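Local coordinates for putative ABC transporter, ATP-binding protein ComA (Streptococcus mutans, PDB 3K8U), which is the peptidase C39-family domain of a putative ATP-binding cassette transporter, a compact helix-and-sheet unit related to the papain-like peptidases, at residues A[14-19]-A[33-38]; A[73-78]-A[82-87]; A[98-103]-A[108-113]. All blocks are in the same frame, centred on the assembly; numbering follows the deposited sequence.

In the fold
The three contacts follow one another along the chain, all within the peptidase C39 domain. Contact 1 joins the starts of helices 17-28 and 35-41. Contacts 2 and 3 belong to the antiparallel sheet, where strand 84-90 lies beside strand 93-104, which pairs with strand 107-112. Their centres are about 9 Å apart, and backbone hydrogen bonds between Phe84 and Val100 and between Val86 and Tyr98 link them. Contact 1 lies across the chain's centre, about 23 Å from contact 2 and 17 Å from contact 3 between centres. It touches contact 3, where Cys17 packs on Pro113. This places the start of helix 17-28 against the end of strand 107-112, consistent with the papain-like fold of this family.

Contact 1: A[14-19]-A[33-38]; sequences TRDCGP and YSIAYL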
ATOM      1  N   THR A  14       7.861   5.988 -12.376  1.00 21.48           N
ATOM      2  CA  THR A  14       8.017   6.561 -11.036  1.00 22.04           C
ATOM      3  C   THR A  14       6.737   7.083 -10.384  1.00 21.72           C
ATOM      4  O   THR A  14       6.644   7.147  -9.159  1.00 22.27           O
ATOM      5  CB  THR A  14       9.092   7.681 -11.022  1.00 23.79           C
ATOM      6  OG1 THR A  14       8.726   8.717 -11.942  1.00 25.13           O
ATOM      7  CG2 THR A  14      10.449   7.115 -11.421  1.00 27.27           C
ATOM      8  N   ARG A  15       5.738   7.414 -11.196  1.00 19.81           N
ATOM      9  CA  ARG A  15       4.471   7.936 -10.689  1.00 20.32           C
ATOM     10  C   ARG A  15       3.462   6.847 -10.312  1.00 17.49           C
ATOM     11  O   ARG A  15       2.406   7.151  -9.764  1.00 16.73           O
ATOM     12  CB  ARG A  15       3.822   8.833 -11.750  1.00 24.07           C
ATOM     13  CG  ARG A  15       3.196   8.047 -12.917  1.00 28.23           C
ATOM     14  CD  ARG A  15       2.569   8.956 -13.966  1.00 32.55           C
ATOM     15  NE  ARG A  15       3.571   9.726 -14.698  1.00 35.75           N
ATOM     16  CZ  ARG A  15       3.290  10.694 -15.567  1.00 38.39           C
ATOM     17  NH1 ARG A  15       2.031  11.024 -15.822  1.00 38.93           N
ATOM     18  NH2 ARG A  15       4.273  11.337 -16.180  1.00 38.40           N
ATOM     19  N   ASP A  16       3.805   5.587 -10.568  1.00 16.82           N
ATOM     20  CA  ASP A  16       2.884   4.472 -10.335  1.00 15.47           C
ATOM     21  C   ASP A  16       2.870   3.715  -9.012  1.00 15.00           C
ATOM     22  O   ASP A  16       2.352   2.600  -8.962  1.00 12.57           O
ATOM     23  CB  ASP A  16       3.009   3.454 -11.477  1.00 14.33           C
ATOM     24  CG  ASP A  16       2.494   3.988 -12.801  1.00 16.93           C
ATOM     25  OD1 ASP A  16       1.606   4.863 -12.796  1.00 15.51           O
ATOM     26  OD2 ASP A  16       2.968   3.513 -13.853  1.00 15.43           O
ATOM     27  N   CYS A  17       3.377   4.306  -7.933  1.00 14.02           N
ATOM     28  CA  CYS A  17       3.370   3.587  -6.660  1.00 13.41           C
ATOM     29  C   CYS A  17       1.949   3.303  -6.165  1.00 13.80           C
ATOM     30  O   CYS A  17       1.682   2.223  -5.632  1.00 12.88           O
ATOM     31  CB  CYS A  17       4.158   4.338  -5.586  1.00 15.72           C
ATOM     32  SG  CYS A  17       4.575   3.271  -4.190  1.00 18.40           S
ATOM     33  N   GLY A  18       1.049   4.268  -6.353  1.00 12.95           N
ATOM     34  CA  GLY A  18      -0.339   4.109  -5.938  1.00 15.04           C
ATOM     35  C   GLY A  18      -1.007   2.969  -6.686  1.00 15.28           C
ATOM     36  O   GLY A  18      -1.608   2.077  -6.073  1.00 14.74           O
ATOM     37  N   PRO A  19      -0.983   3.009  -8.027  1.00 15.01           N
ATOM     38  CA  PRO A  19      -1.590   1.945  -8.831  1.00 14.56           C
ATOM     39  C   PRO A  19      -0.994   0.586  -8.454  1.00 12.92           C
ATOM     40  O   PRO A  19      -1.712  -0.410  -8.377  1.00 13.03           O
ATOM     41  CB  PRO A  19      -1.200   2.345 -10.254  1.00 13.93           C
ATOM     42  CG  PRO A  19      -1.251   3.823 -10.200  1.00 15.92           C
ATOM     43  CD  PRO A  19      -0.590   4.149  -8.875  1.00 15.44           C
ATOM     44  N   TYR A  33      -5.543  -6.600 -11.958  1.00 28.94           N
ATOM     45  CA  TYR A  33      -5.738  -5.365 -12.708  1.00 25.33           C
ATOM     46  C   TYR A  33      -4.384  -4.774 -13.077  1.00 22.72           C
ATOM     47  O   TYR A  33      -3.462  -4.735 -12.256  1.00 20.67           O
ATOM     48  CB  TYR A  33      -6.531  -4.349 -11.885  1.00 25.81           C
ATOM     49  CG  TYR A  33      -7.930  -4.795 -11.543  1.00 28.95           C
ATOM     50  CD1 TYR A  33      -8.944  -4.769 -12.498  1.00 29.45           C
ATOM     51  CD2 TYR A  33      -8.242  -5.254 -10.262  1.00 29.62           C
ATOM     52  CE1 TYR A  33     -10.233  -5.191 -12.190  1.00 31.28           C
ATOM     53  CE2 TYR A  33      -9.526  -5.677  -9.944  1.00 30.12           C
ATOM     54  CZ  TYR A  33     -10.514  -5.643 -10.912  1.00 32.04           C
ATOM     55  OH  TYR A  33     -11.785  -6.065 -10.603  1.00 35.13           O
ATOM     56  N   SER A  34      -4.277  -4.299 -14.312  1.00 19.30           N
ATOM     57  CA  SER A  34      -3.039  -3.712 -14.808  1.00 16.64           C
ATOM     58  C   SER A  34      -2.774  -2.346 -14.197  1.00 14.04           C
ATOM     59  O   SER A  34      -3.701  -1.644 -13.795  1.00 13.41           O
ATOM     60  CB  SER A  34      -3.105  -3.554 -16.325  1.00 15.79           C
ATOM     61  OG  SER A  34      -4.044  -2.552 -16.688  1.00 14.55           O
ATOM     62  N   ILE A  35      -1.501  -1.968 -14.162  1.00 13.51           N
ATOM     63  CA  ILE A  35      -1.097  -0.669 -13.636  1.00 15.20           C
ATOM     64  C   ILE A  35      -1.691   0.455 -14.489  1.00 15.75           C
ATOM     65  O   ILE A  35      -2.199   1.440 -13.955  1.00 12.99           O
ATOM     66  CB  ILE A  35       0.446  -0.556 -13.580  1.00 15.19           C
ATOM     67  CG1 ILE A  35       0.975  -1.384 -12.398  1.00 19.06           C
ATOM     68  CG2 ILE A  35       0.887   0.899 -13.455  1.00 16.61           C
ATOM     69  CD1 ILE A  35       2.477  -1.320 -12.227  1.00 22.15           C
ATOM     70  N   ALA A  36      -1.674   0.280 -15.811  1.00 13.53           N
ATOM     71  CA  ALA A  36      -2.207   1.297 -16.717  1.00 14.56           C
ATOM     72  C   ALA A  36      -3.686   1.569 -16.444  1.00 14.82           C
ATOM     73  O   ALA A  36      -4.133   2.717 -16.480  1.00 16.58           O
ATOM     74  CB  ALA A  36      -1.999   0.874 -18.176  1.00 16.25           C
ATOM     75  N   TYR A  37      -4.433   0.508 -16.159  1.00 15.65           N
ATOM     76  CA  TYR A  37      -5.861   0.622 -15.869  1.00 16.93           C
ATOM     77  C   TYR A  37      -6.106   1.325 -14.533  1.00 17.59           C
ATOM     78  O   TYR A  37      -6.935   2.233 -14.444  1.00 16.71           O
ATOM     79  CB  TYR A  37      -6.497  -0.768 -15.854  1.00 19.48           C
ATOM     80  CG  TYR A  37      -7.972  -0.803 -15.516  1.00 22.91           C
ATOM     81  CD1 TYR A  37      -8.922  -0.271 -16.388  1.00 27.27           C
ATOM     82  CD2 TYR A  37      -8.421  -1.401 -14.339  1.00 24.83           C
ATOM     83  CE1 TYR A  37     -10.283  -0.340 -16.099  1.00 28.61           C
ATOM     84  CE2 TYR A  37      -9.776  -1.474 -14.038  1.00 26.77           C
ATOM     85  CZ  TYR A  37     -10.701  -0.944 -14.922  1.00 30.01           C
ATOM     86  OH  TYR A  37     -12.043  -1.020 -14.630  1.00 31.92           O
ATOM     87  N   LEU A  38      -5.384   0.905 -13.498  1.00 16.86           N
ATOM     88  CA  LEU A  38      -5.543   1.500 -12.173  1.00 17.52           C
ATOM     89  C   LEU A  38      -5.025   2.930 -12.117  1.00 17.15           C
ATOM     90  O   LEU A  38      -5.531   3.747 -11.347  1.00 19.83           O
ATOM     91  CB  LEU A  38      -4.873   0.634 -11.101  1.00 16.03           C
ATOM     92  CG  LEU A  38      -5.498  -0.754 -10.937  1.00 18.90           C
ATOM     93  CD1 LEU A  38      -4.791  -1.511  -9.832  1.00 18.58           C
ATOM     94  CD2 LEU A  38      -6.981  -0.619 -10.622  1.00 18.66           C
TER
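Asp16 and Ile35 meet where helices 17-28 and 35-41 begin. The Asp16 side chain crosses that of Ile35 at a slant and meets one methyl group, CG2. Its CB lies 3.9 Å from that Ile35 CG2. The carboxylate carbon is nearer, with Asp16 CG 3.5 Å from Ile35 CG2. At the tip, Asp16 OD2 comes to 3.4 Å from Ile35 CG2, while Asp16 OD1 stays farther off at 4.1 Å from the same methyl. Ile35 presents this branch because its CG1 points away from the carbonyl carbon (chi1 -75°), which leaves CG2 opposite the backbone N.

The same methyl also packs on Pro19. Pro19 CB is 4.1 Å from Ile35 CG2 and 4.1 Å from Leu38 CB. Leu38 reaches further with CD1, which lies 3.6 Å from Pro19 O. Leu38 also touches Leu22 and Ala23, farther along helix 17-28. The contact thus packs the first turn of helix 17-28 against the first turn of helix 35-41, while Cys17 packs on Pro113, just after strand 107-112. Helix 35-41 has its own N-cap, in which Ser34 OG accepts a hydrogen bond from Tyr37 N. Asp16 holds the equivalent position before helix 17-28, but its side chain makes no capping bond.

Instead, Asp16 OD1 forms a salt bridge with Arg39. No hydrogen bond joins the two segments. The contact is apolar packing with a buried carboxylate at its border, and the positive charge of Arg39 probably offsets part of the cost of burying it, a cost that the nearby carboxylate of Asp13 would raise.

Contact 2: A[73-78]-A[82-87]; sequences TLFDYN and YPFIVH
In the connection between strands 63-69 and 84-90, a 3-10 turn that runs through residues 73-76 sets Leu74 and Phe75 against Tyr82 and Phe84. The rings of Phe75 and Phe84 are the closest apolar pair. Phe75 CE1 lies 3.7 Å from Phe84 CZ, at the edge of the Phe84 ring and near its plane. Leu74 adds a methyl to the same atom, with its CD2 3.9 Å from Phe84 CZ. The Leu74 side chain comes from the opposite direction to that of Phe84, and its CG, anti to the backbone N (chi1 -179°), carries CD2 toward Phe84 CZ.

Phe84 begins strand 84-90 of the antiparallel sheet, and its CB points toward the turn. Its ring stacks with that of Phe137. The turn therefore packs on the side of the sheet that carries Phe84. Phe75 also touches Val100 of strand 93-104, and Leu74 touches Trp131.

Tyr82 precedes the strand, and a cis peptide bond joins it to Pro83. Its side chain crosses that of Phe75 at about a right angle. Tyr82 OH sits in the plane of the Phe75 ring, at its edge, 3.7 Å from Phe75 CD1. This is van der Waals contact. The hydroxyl also makes a weak hydrogen bond with Ser103 OG.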
ATOM      1  N   THR A  73       1.168   0.879  17.581  1.00 18.18           N
ATOM      2  CA  THR A  73       0.493  -0.110  18.429  1.00 17.37           C
ATOM      3  C   THR A  73      -0.437  -0.962  17.571  1.00 17.39           C
ATOM      4  O   THR A  73      -0.876  -2.036  17.977  1.00 15.73           O
ATOM      5  CB  THR A  73      -0.344   0.542  19.554  1.00 20.15           C
ATOM      6  OG1 THR A  73      -1.456   1.240  18.982  1.00 20.36           O
ATOM      7  CG2 THR A  73       0.504   1.497  20.374  1.00 20.62           C
ATOM      8  N   LEU A  74      -0.731  -0.469  16.369  1.00 17.89           N
ATOM      9  CA  LEU A  74      -1.581  -1.178  15.427  1.00 16.97           C
ATOM     10  C   LEU A  74      -1.056  -2.595  15.210  1.00 16.52           C
ATOM     11  O   LEU A  74      -1.823  -3.554  15.167  1.00 16.07           O
ATOM     12  CB  LEU A  74      -1.590  -0.426  14.090  1.00 17.84           C
ATOM     13  CG  LEU A  74      -2.441  -0.992  12.959  1.00 18.20           C
ATOM     14  CD1 LEU A  74      -3.922  -0.894  13.329  1.00 15.71           C
ATOM     15  CD2 LEU A  74      -2.149  -0.232  11.670  1.00 16.75           C
ATOM     16  N   PHE A  75       0.267  -2.728  15.152  1.00 17.09           N
ATOM     17  CA  PHE A  75       0.894  -4.020  14.916  1.00 17.89           C
ATOM     18  C   PHE A  75       0.904  -4.990  16.096  1.00 20.08           C
ATOM     19  O   PHE A  75       1.263  -6.163  15.941  1.00 19.97           O
ATOM     20  CB  PHE A  75       2.291  -3.808  14.320  1.00 18.92           C
ATOM     21  CG  PHE A  75       2.273  -2.975  13.071  1.00 16.71           C
ATOM     22  CD1 PHE A  75       1.774  -3.502  11.879  1.00 18.50           C
ATOM     23  CD2 PHE A  75       2.675  -1.643  13.098  1.00 15.13           C
ATOM     24  CE1 PHE A  75       1.669  -2.712  10.738  1.00 16.79           C
ATOM     25  CE2 PHE A  75       2.574  -0.844  11.960  1.00 16.23           C
ATOM     26  CZ  PHE A  75       2.066  -1.381  10.775  1.00 17.45           C
ATOM     27  N   ASP A  76       0.454  -4.515  17.255  1.00 19.62           N
ATOM     28  CA  ASP A  76       0.374  -5.343  18.455  1.00 20.76           C
ATOM     29  C   ASP A  76      -1.038  -5.894  18.649  1.00 20.77           C
ATOM     30  O   ASP A  76      -1.306  -6.606  19.614  1.00 20.93           O
ATOM     31  CB  ASP A  76       0.795  -4.546  19.694  1.00 22.83           C
ATOM     32  CG  ASP A  76       2.244  -4.116  19.647  1.00 24.82           C
ATOM     33  OD1 ASP A  76       3.062  -4.836  19.041  1.00 25.94           O
ATOM     34  OD2 ASP A  76       2.569  -3.057  20.220  1.00 26.67           O
ATOM     35  N   TYR A  77      -1.943  -5.528  17.743  1.00 19.47           N
ATOM     36  CA  TYR A  77      -3.330  -5.983  17.778  1.00 20.33           C
ATOM     37  C   TYR A  77      -3.399  -7.299  16.992  1.00 21.66           C
ATOM     38  O   TYR A  77      -3.301  -7.310  15.765  1.00 18.15           O
ATOM     39  CB  TYR A  77      -4.223  -4.905  17.158  1.00 21.11           C
ATOM     40  CG  TYR A  77      -5.694  -5.238  17.074  1.00 21.63           C
ATOM     41  CD1 TYR A  77      -6.456  -5.460  18.224  1.00 20.51           C
ATOM     42  CD2 TYR A  77      -6.336  -5.288  15.837  1.00 21.11           C
ATOM     43  CE1 TYR A  77      -7.826  -5.719  18.140  1.00 22.88           C
ATOM     44  CE2 TYR A  77      -7.699  -5.545  15.742  1.00 21.43           C
ATOM     45  CZ  TYR A  77      -8.439  -5.756  16.891  1.00 24.07           C
ATOM     46  OH  TYR A  77      -9.791  -5.979  16.781  1.00 23.60           O
ATOM     47  N   ASN A  78      -3.558  -8.404  17.715  1.00 22.43           N
ATOM     48  CA  ASN A  78      -3.583  -9.739  17.110  1.00 25.62           C
ATOM     49  C   ASN A  78      -4.680 -10.045  16.093  1.00 25.92           C
ATOM     50  O   ASN A  78      -4.543 -10.981  15.303  1.00 28.10           O
ATOM     51  CB  ASN A  78      -3.537 -10.814  18.200  1.00 28.00           C
ATOM     52  CG  ASN A  78      -2.253 -10.762  19.020  1.00 30.75           C
ATOM     53  OD1 ASN A  78      -1.224 -10.267  18.556  1.00 34.41           O
ATOM     54  ND2 ASN A  78      -2.309 -11.271  20.245  1.00 33.27           N
ATOM     55  N   TYR A  82      -4.435  -8.375   7.491  1.00 20.50           N
ATOM     56  CA  TYR A  82      -3.436  -8.062   6.479  1.00 19.88           C
ATOM     57  C   TYR A  82      -3.959  -8.629   5.162  1.00 19.77           C
ATOM     58  O   TYR A  82      -4.751  -9.571   5.160  1.00 19.28           O
ATOM     59  CB  TYR A  82      -2.103  -8.729   6.820  1.00 19.90           C
ATOM     60  CG  TYR A  82      -1.433  -8.226   8.076  1.00 20.19           C
ATOM     61  CD1 TYR A  82      -0.650  -7.071   8.057  1.00 21.74           C
ATOM     62  CD2 TYR A  82      -1.544  -8.927   9.276  1.00 22.35           C
ATOM     63  CE1 TYR A  82       0.014  -6.630   9.202  1.00 20.61           C
ATOM     64  CE2 TYR A  82      -0.886  -8.494  10.428  1.00 21.37           C
ATOM     65  CZ  TYR A  82      -0.111  -7.350  10.382  1.00 21.86           C
ATOM     66  OH  TYR A  82       0.552  -6.933  11.511  1.00 22.37           O
ATOM     67  N   PRO A  83      -3.533  -8.059   4.025  1.00 18.53           N
ATOM     68  CA  PRO A  83      -2.606  -6.931   3.920  1.00 16.93           C
ATOM     69  C   PRO A  83      -3.352  -5.604   3.833  1.00 15.54           C
ATOM     70  O   PRO A  83      -4.576  -5.577   3.684  1.00 16.42           O
ATOM     71  CB  PRO A  83      -1.894  -7.229   2.605  1.00 16.82           C
ATOM     72  CG  PRO A  83      -3.037  -7.717   1.749  1.00 19.41           C
ATOM     73  CD  PRO A  83      -3.812  -8.634   2.692  1.00 18.51           C
ATOM     74  N   PHE A  84      -2.621  -4.506   3.997  1.00 14.01           N
ATOM     75  CA  PHE A  84      -3.212  -3.180   3.865  1.00 12.49           C
ATOM     76  C   PHE A  84      -2.180  -2.204   3.312  1.00 12.69           C
ATOM     77  O   PHE A  84      -1.004  -2.546   3.168  1.00 14.14           O
ATOM     78  CB  PHE A  84      -3.862  -2.686   5.167  1.00 13.59           C
ATOM     79  CG  PHE A  84      -2.931  -2.605   6.336  1.00 13.28           C
ATOM     80  CD1 PHE A  84      -2.296  -1.406   6.654  1.00 12.98           C
ATOM     81  CD2 PHE A  84      -2.719  -3.714   7.151  1.00 15.54           C
ATOM     82  CE1 PHE A  84      -1.467  -1.315   7.765  1.00 15.88           C
ATOM     83  CE2 PHE A  84      -1.893  -3.633   8.265  1.00 14.18           C
ATOM     84  CZ  PHE A  84      -1.265  -2.433   8.573  1.00 14.27           C
ATOM     85  N   ILE A  85      -2.629  -1.004   2.969  1.00 10.89           N
ATOM     86  CA  ILE A  85      -1.761   0.010   2.380  1.00 11.36           C
ATOM     87  C   ILE A  85      -1.390   1.115   3.362  1.00 10.46           C
ATOM     88  O   ILE A  85      -2.210   1.513   4.181  1.00 11.47           O
ATOM     89  CB  ILE A  85      -2.462   0.631   1.153  1.00 11.78           C
ATOM     90  CG1 ILE A  85      -2.718  -0.458   0.104  1.00 14.63           C
ATOM     91  CG2 ILE A  85      -1.638   1.778   0.567  1.00 11.16           C
ATOM     92  CD1 ILE A  85      -3.706  -0.059  -0.976  1.00 17.40           C
ATOM     93  N   VAL A  86      -0.143   1.582   3.295  1.00 10.47           N
ATOM     94  CA  VAL A  86       0.316   2.674   4.155  1.00 10.23           C
ATOM     95  C   VAL A  86       1.041   3.739   3.346  1.00 11.67           C
ATOM     96  O   VAL A  86       1.660   3.443   2.319  1.00 11.26           O
ATOM     97  CB  VAL A  86       1.258   2.196   5.302  1.00 10.26           C
ATOM     98  CG1 VAL A  86       0.485   1.342   6.298  1.00  8.60           C
ATOM     99  CG2 VAL A  86       2.458   1.430   4.745  1.00 12.01           C
ATOM    100  N   HIS A  87       0.951   4.979   3.815  1.00 10.22           N
ATOM    101  CA  HIS A  87       1.603   6.111   3.165  1.00 12.18           C
ATOM    102  C   HIS A  87       2.930   6.351   3.880  1.00 11.42           C
ATOM    103  O   HIS A  87       2.964   6.543   5.103  1.00 10.65           O
ATOM    104  CB  HIS A  87       0.706   7.354   3.270  1.00 12.92           C
ATOM    105  CG  HIS A  87       1.233   8.556   2.547  1.00 16.66           C
ATOM    106  ND1 HIS A  87       0.845   9.841   2.865  1.00 16.86           N
ATOM    107  CD2 HIS A  87       2.115   8.673   1.525  1.00 17.76           C
ATOM    108  CE1 HIS A  87       1.466  10.696   2.070  1.00 17.77           C
ATOM    109  NE2 HIS A  87       2.241  10.013   1.249  1.00 17.95           N
TER

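Contact 3: A[98-103]-A[108-113]; sequences YVVYGS and LIIGDP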
ATOM      1  N   TYR A  98       3.417   1.589   0.680  1.00 11.66           N
ATOM      2  CA  TYR A  98       3.867   0.207   0.836  1.00 11.16           C
ATOM      3  C   TYR A  98       2.630  -0.627   1.095  1.00 12.49           C
ATOM      4  O   TYR A  98       1.576  -0.110   1.486  1.00 11.64           O
ATOM      5  CB  TYR A  98       4.708  -0.005   2.101  1.00 11.98           C
ATOM      6  CG  TYR A  98       6.076   0.620   2.188  1.00 11.18           C
ATOM      7  CD1 TYR A  98       6.785   1.000   1.051  1.00 11.87           C
ATOM      8  CD2 TYR A  98       6.678   0.797   3.435  1.00 11.26           C
ATOM      9  CE1 TYR A  98       8.068   1.539   1.157  1.00 11.55           C
ATOM     10  CE2 TYR A  98       7.951   1.333   3.553  1.00 11.94           C
ATOM     11  CZ  TYR A  98       8.642   1.700   2.417  1.00 14.58           C
ATOM     12  OH  TYR A  98       9.905   2.224   2.552  1.00 15.15           O
ATOM     13  N   VAL A  99       2.772  -1.926   0.881  1.00 13.26           N
ATOM     14  CA  VAL A  99       1.725  -2.868   1.220  1.00 13.15           C
ATOM     15  C   VAL A  99       2.309  -3.481   2.497  1.00 14.18           C
ATOM     16  O   VAL A  99       3.527  -3.654   2.594  1.00 12.25           O
ATOM     17  CB  VAL A  99       1.575  -3.988   0.169  1.00 13.89           C
ATOM     18  CG1 VAL A  99       0.574  -5.023   0.662  1.00 14.18           C
ATOM     19  CG2 VAL A  99       1.117  -3.408  -1.168  1.00 12.06           C
ATOM     20  N   VAL A 100       1.482  -3.700   3.517  1.00 12.15           N
ATOM     21  CA  VAL A 100       1.977  -4.322   4.738  1.00 12.86           C
ATOM     22  C   VAL A 100       1.354  -5.713   4.794  1.00 12.90           C
ATOM     23  O   VAL A 100       0.132  -5.853   4.799  1.00 12.86           O
ATOM     24  CB  VAL A 100       1.631  -3.505   6.012  1.00 13.37           C
ATOM     25  CG1 VAL A 100       2.181  -4.213   7.247  1.00 15.12           C
ATOM     26  CG2 VAL A 100       2.241  -2.118   5.917  1.00 13.58           C
ATOM     27  N   TYR A 101       2.207  -6.733   4.794  1.00 14.91           N
ATOM     28  CA  TYR A 101       1.766  -8.127   4.793  1.00 16.39           C
ATOM     29  C   TYR A 101       1.702  -8.791   6.156  1.00 18.62           C
ATOM     30  O   TYR A 101       0.949  -9.746   6.348  1.00 19.04           O
ATOM     31  CB  TYR A 101       2.684  -8.956   3.899  1.00 18.28           C
ATOM     32  CG  TYR A 101       2.735  -8.485   2.471  1.00 19.14           C
ATOM     33  CD1 TYR A 101       1.680  -8.734   1.595  1.00 19.18           C
ATOM     34  CD2 TYR A 101       3.843  -7.790   1.995  1.00 20.55           C
ATOM     35  CE1 TYR A 101       1.729  -8.297   0.274  1.00 19.20           C
ATOM     36  CE2 TYR A 101       3.902  -7.351   0.686  1.00 20.80           C
ATOM     37  CZ  TYR A 101       2.848  -7.604  -0.168  1.00 19.06           C
ATOM     38  OH  TYR A 101       2.914  -7.143  -1.459  1.00 22.97           O
ATOM     39  N   GLY A 102       2.521  -8.320   7.087  1.00 18.77           N
ATOM     40  CA  GLY A 102       2.522  -8.909   8.410  1.00 23.64           C
ATOM     41  C   GLY A 102       3.616  -8.359   9.289  1.00 27.03           C
ATOM     42  O   GLY A 102       4.281  -7.381   8.943  1.00 23.17           O
ATOM     43  N   SER A 103       3.785  -8.983  10.450  1.00 31.78           N
ATOM     44  CA  SER A 103       4.805  -8.577  11.401  1.00 37.68           C
ATOM     45  C   SER A 103       5.397  -9.804  12.076  1.00 41.17           C
ATOM     46  O   SER A 103       4.685 -10.767  12.370  1.00 42.43           O
ATOM     47  CB  SER A 103       4.211  -7.645  12.459  1.00 37.97           C
ATOM     48  OG  SER A 103       3.210  -8.299  13.220  1.00 42.56           O
ATOM     49  N   LEU A 108       8.546  -5.774  10.316  1.00 22.92           N
ATOM     50  CA  LEU A 108       7.314  -5.848   9.547  1.00 18.99           C
ATOM     51  C   LEU A 108       7.675  -6.378   8.169  1.00 18.82           C
ATOM     52  O   LEU A 108       8.786  -6.156   7.695  1.00 19.52           O
ATOM     53  CB  LEU A 108       6.712  -4.452   9.378  1.00 19.78           C
ATOM     54  CG  LEU A 108       6.305  -3.704  10.646  1.00 21.31           C
ATOM     55  CD1 LEU A 108       5.825  -2.314  10.288  1.00 20.67           C
ATOM     56  CD2 LEU A 108       5.219  -4.484  11.362  1.00 22.07           C
ATOM     57  N   ILE A 109       6.755  -7.105   7.550  1.00 17.77           N
ATOM     58  CA  ILE A 109       6.978  -7.610   6.202  1.00 18.26           C
ATOM     59  C   ILE A 109       6.226  -6.624   5.311  1.00 17.11           C
ATOM     60  O   ILE A 109       5.007  -6.485   5.421  1.00 16.10           O
ATOM     61  CB  ILE A 109       6.390  -9.020   6.005  1.00 20.63           C
ATOM     62  CG1 ILE A 109       6.942  -9.975   7.065  1.00 22.72           C
ATOM     63  CG2 ILE A 109       6.729  -9.535   4.602  1.00 20.94           C
ATOM     64  CD1 ILE A 109       6.295 -11.342   7.045  1.00 26.08           C
ATOM     65  N   ILE A 110       6.963  -5.889   4.488  1.00 17.09           N
ATOM     66  CA  ILE A 110       6.342  -4.904   3.609  1.00 15.92           C
ATOM     67  C   ILE A 110       6.593  -5.149   2.129  1.00 16.42           C
ATOM     68  O   ILE A 110       7.518  -5.869   1.750  1.00 15.90           O
ATOM     69  CB  ILE A 110       6.777  -3.458   3.977  1.00 17.46           C
ATOM     70  CG1 ILE A 110       8.289  -3.283   3.814  1.00 19.16           C
ATOM     71  CG2 ILE A 110       6.361  -3.126   5.424  1.00 17.46           C
ATOM     72  CD1 ILE A 110       8.691  -2.521   2.569  1.00 19.59           C
ATOM     73  N   GLY A 111       5.744  -4.546   1.303  1.00 14.82           N
ATOM     74  CA  GLY A 111       5.872  -4.667  -0.135  1.00 15.81           C
ATOM     75  C   GLY A 111       6.045  -3.277  -0.704  1.00 15.41           C
ATOM     76  O   GLY A 111       5.133  -2.451  -0.643  1.00 14.38           O
ATOM     77  N   ASP A 112       7.251  -2.990  -1.170  1.00 14.84           N
ATOM     78  CA  ASP A 112       7.559  -1.692  -1.751  1.00 14.84           C
ATOM     79  C   ASP A 112       7.580  -1.848  -3.274  1.00 13.89           C
ATOM     80  O   ASP A 112       8.430  -2.548  -3.809  1.00 14.34           O
ATOM     81  CB  ASP A 112       8.930  -1.218  -1.235  1.00 14.18           C
ATOM     82  CG  ASP A 112       9.344   0.138  -1.786  1.00 14.91           C
ATOM     83  OD1 ASP A 112       8.628   0.712  -2.631  1.00 15.74           O
ATOM     84  OD2 ASP A 112      10.411   0.636  -1.376  1.00 16.12           O
ATOM     85  N   PRO A 113       6.652  -1.179  -3.988  1.00 15.27           N
ATOM     86  CA  PRO A 113       6.567  -1.243  -5.455  1.00 14.51           C
ATOM     87  C   PRO A 113       7.886  -0.924  -6.173  1.00 15.31           C
ATOM     88  O   PRO A 113       8.064  -1.303  -7.332  1.00 15.56           O
ATOM     89  CB  PRO A 113       5.481  -0.220  -5.775  1.00 13.93           C
ATOM     90  CG  PRO A 113       4.566  -0.342  -4.578  1.00 14.50           C
ATOM     91  CD  PRO A 113       5.558  -0.355  -3.441  1.00 14.35           C
TER
HETATM   92  O   HOH W   1      11.672   0.698   1.093  1.00 16.60           O
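One face of the Tyr98 ring is covered by Ile110. The methyl CD1 of Ile110 stands over the ring centre of Tyr98, 3.9 Å from the centroid and 8° off the normal, a CH-pi contact. Ile110 CG1 lies between its own backbone N and carbonyl carbon (chi1 62°), and CD1 extends from there to the tyrosine. The carboxylate of Asp112 approaches the same ring obliquely, with the planes 49° apart and Asp112 CG 3.5 Å from Tyr98 CE1. The Tyr101 ring carries Val99 CG1 over one face, toward its rim. Its edge meets the backbone of Ile110. Tyr101 CE2 also lies 3.4 Å from Gly111 CA, a close approach at a residue without a side chain.

The two segments belong to the beta hairpin of strands 93-104 and 107-112. Val99 and Gly111 are an antiparallel hydrogen-bonded pair, with Val99 N 2.9 Å from Gly111 O and Gly111 N 2.7 Å from Val99 O. After the non-hydrogen-bonded pair Val100-Ile110 comes a classic beta bulge, where Tyr101 and Gly102 both face Ile109. Tyr101 N gives its hydrogen to Ile109 O at 2.9 Å, and Ile109 N hydrogen-bonds to Gly102 O at 2.9 Å. Beyond the bulge, Ser103 CB and Leu108 CD2 pack tightly at 3.5 Å.

The polar ends have partners too. A water donates to both Tyr98 OH and Asp112 OD2. Tyr98 OH is also hydrogen-bonded to Glu130, Tyr101 OH to Lys7 O, and Asp112 OD1 to His96 NE2 and Asp114 N. Backbone hydrogen bonds thus set the register, with its one-residue shift, while Ile110 packs on the Tyr98 ring and Tyr101 on the Gly111 backbone. The buried carboxylate of Asp112 is held by hydrogen bonds on both oxygens, which probably fixes its rotation.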